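Actin depolymerization factor 2 (Plasmodium berghei, PDB 2XFA) probably binds actin and promotes the turnover of its filaments, as a malaria-parasite member of the ADF/cofilin family. Local coordinates at residues A[76-81]-A[88-93]. Numbering follows the deposited sequence.
Sequences IADMPI and LRDRIY
The Tyr93 ring overlaps Met79 and Ile81, the next two side chains along the same face of the partner strand. Met79 CG lies 3.5 Å from Tyr93 CD2. Farther along the ring, Ile81 CD1 comes to 3.6 Å from Tyr93 CE2 and also touches the hydroxyl. Both side chains cross the tyrosine at about a right angle. Ile81 reaches it because CG1 stands beside the backbone N (chi1 -71°) and the chain then extends to CD1. The other face carries Asp78 and Asp90, which touch through Asp78 OD1 and Asp90 CB at 3.4 Å. Their carboxylates are turned 64° apart. Asp78 OD2 stays 4.0 Å from Asp90 OD1, so two like charges lie close together and may disfavour each other. Ile76 and Ile92 meet through their CG2 methyls.

Six backbone hydrogen bonds join the antiparallel strands of this beta hairpin. Ala77 pairs with Tyr93 in both directions, with Tyr93 N to Ala77 O at 2.9 Å. Met79 pairs likewise with Arg91, and Ile81 with Arg89. In the last pair both donors sit above the carbonyl planes.

In the central sheet of the ADF fold, strand 31-37 flanks 73-81 and strand 126-130 flanks 89-97. Helices 56-65 and 137-146 pack on Met79, while helix 14-24 covers Ile76 and Ile92.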
loop_
_atom_site.group_PDB
_atom_site.type_symbol
_atom_site.label_atom_id
_atom_site.label_comp_id
_atom_site.label_asym_id
_atom_site.label_seq_id
_atom_site.Cartn_x
_atom_site.Cartn_y
_atom_site.Cartn_z
ATOM N N ILE A 76 0.124 0.145 -2.423
ATOM C CA ILE A 76 -0.633 1.093 -3.207
ATOM C C ILE A 76 -1.903 0.397 -3.715
ATOM O O ILE A 76 -1.820 -0.665 -4.327
ATOM C CB ILE A 76 0.206 1.651 -4.378
ATOM C CG1 ILE A 76 1.430 2.390 -3.830
ATOM C CG2 ILE A 76 -0.631 2.615 -5.225
ATOM C CD1 ILE A 76 2.385 2.852 -4.896
ATOM N N ALA A 77 -3.060 1.013 -3.472
ATOM C CA ALA A 77 -4.347 0.446 -3.838
ATOM C C ALA A 77 -5.235 1.478 -4.521
ATOM O O ALA A 77 -5.374 2.593 -4.043
ATOM C CB ALA A 77 -5.049 -0.057 -2.613
ATOM N N ASP A 78 -5.863 1.080 -5.620
ATOM C CA ASP A 78 -6.875 1.903 -6.289
ATOM C C ASP A 78 -8.241 1.577 -5.688
ATOM O O ASP A 78 -8.882 0.608 -6.085
ATOM C CB ASP A 78 -6.867 1.593 -7.777
ATOM C CG ASP A 78 -7.310 2.768 -8.627
ATOM O OD1 ASP A 78 -7.573 3.862 -8.075
ATOM O OD2 ASP A 78 -7.384 2.589 -9.863
ATOM N N MET A 79 -8.664 2.365 -4.704
ATOM C CA MET A 79 -9.877 2.075 -3.945
ATOM C C MET A 79 -11.128 2.628 -4.612
ATOM O O MET A 79 -11.189 3.810 -4.927
ATOM C CB MET A 79 -9.757 2.669 -2.544
ATOM C CG MET A 79 -8.585 2.125 -1.758
ATOM S SD MET A 79 -8.741 0.334 -1.608
ATOM C CE MET A 79 -7.803 0.058 -0.108
ATOM N N PRO A 80 -12.141 1.771 -4.817
ATOM C CA PRO A 80 -13.409 2.198 -5.418
ATOM C C PRO A 80 -14.266 2.918 -4.392
ATOM O O PRO A 80 -14.900 2.265 -3.565
ATOM C CB PRO A 80 -14.082 0.872 -5.815
ATOM C CG PRO A 80 -13.066 -0.224 -5.531
ATOM C CD PRO A 80 -12.129 0.332 -4.517
ATOM N N ILE A 81 -14.302 4.242 -4.448
ATOM C CA ILE A 81 -14.970 4.996 -3.400
ATOM C C ILE A 81 -16.050 5.966 -3.893
ATOM O O ILE A 81 -15.774 6.923 -4.622
ATOM C CB ILE A 81 -13.958 5.714 -2.503
ATOM C CG1 ILE A 81 -13.220 4.694 -1.643
ATOM C CG2 ILE A 81 -14.659 6.716 -1.609
ATOM C CD1 ILE A 81 -12.181 5.312 -0.769
ATOM N N LEU A 88 -19.119 5.969 -7.832
ATOM C CA LEU A 88 -17.830 5.320 -7.563
ATOM C C LEU A 88 -16.643 5.957 -8.282
ATOM O O LEU A 88 -16.435 5.736 -9.475
ATOM C CB LEU A 88 -17.883 3.822 -7.891
ATOM C CG LEU A 88 -18.436 2.872 -6.826
ATOM C CD1 LEU A 88 -18.387 1.435 -7.323
ATOM C CD2 LEU A 88 -17.660 3.011 -5.527
ATOM N N ARG A 89 -15.871 6.748 -7.545
ATOM C CA ARG A 89 -14.641 7.308 -8.066
ATOM C C ARG A 89 -13.478 6.538 -7.465
ATOM O O ARG A 89 -13.449 6.310 -6.252
ATOM C CB ARG A 89 -14.524 8.778 -7.684
ATOM C CG ARG A 89 -15.684 9.638 -8.147
ATOM C CD ARG A 89 -15.752 9.715 -9.662
ATOM N NE ARG A 89 -15.758 11.100 -10.129
ATOM C CZ ARG A 89 -16.845 11.867 -10.200
ATOM N NH1 ARG A 89 -18.026 11.385 -9.829
ATOM N NH2 ARG A 89 -16.748 13.117 -10.641
ATOM N N ASP A 90 -12.526 6.147 -8.316
ATOM C CA ASP A 90 -11.308 5.459 -7.883
ATOM C C ASP A 90 -10.295 6.422 -7.278
ATOM O O ASP A 90 -9.892 7.396 -7.930
ATOM C CB ASP A 90 -10.653 4.750 -9.067
ATOM C CG ASP A 90 -11.464 3.569 -9.565
ATOM O OD1 ASP A 90 -11.226 3.134 -10.716
ATOM O OD2 ASP A 90 -12.337 3.080 -8.810
ATOM N N ARG A 91 -9.870 6.140 -6.045
ATOM C CA ARG A 91 -8.882 6.973 -5.335
ATOM C C ARG A 91 -7.639 6.149 -5.027
ATOM O O ARG A 91 -7.740 4.990 -4.622
ATOM C CB ARG A 91 -9.443 7.500 -4.010
ATOM C CG ARG A 91 -10.664 8.440 -4.121
ATOM C CD ARG A 91 -10.668 9.146 -5.454
ATOM N NE ARG A 91 -11.386 10.420 -5.419
ATOM C CZ ARG A 91 -11.581 11.193 -6.483
ATOM N NH1 ARG A 91 -11.124 10.816 -7.671
ATOM N NH2 ARG A 91 -12.238 12.339 -6.362
ATOM N N ILE A 92 -6.467 6.744 -5.181
ATOM C CA ILE A 92 -5.243 6.004 -4.927
ATOM C C ILE A 92 -4.799 6.200 -3.493
ATOM O O ILE A 92 -4.534 7.320 -3.072
ATOM C CB ILE A 92 -4.118 6.415 -5.869
ATOM C CG1 ILE A 92 -4.487 6.077 -7.314
ATOM C CG2 ILE A 92 -2.839 5.680 -5.489
ATOM C CD1 ILE A 92 -3.579 6.759 -8.319
ATOM N N TYR A 93 -4.766 5.115 -2.727
ATOM C CA TYR A 93 -4.300 5.180 -1.344
ATOM C C TYR A 93 -2.904 4.594 -1.275
ATOM O O TYR A 93 -2.613 3.617 -1.944
ATOM C CB TYR A 93 -5.228 4.384 -0.426
ATOM C CG TYR A 93 -6.475 5.147 -0.075
ATOM C CD1 TYR A 93 -6.614 5.763 1.167
ATOM C CD2 TYR A 93 -7.486 5.317 -1.010
ATOM C CE1 TYR A 93 -7.760 6.492 1.482
ATOM C CE2 TYR A 93 -8.630 6.049 -0.709
ATOM C CZ TYR A 93 -8.766 6.629 0.535
ATOM O OH TYR A 93 -9.907 7.348 0.820
#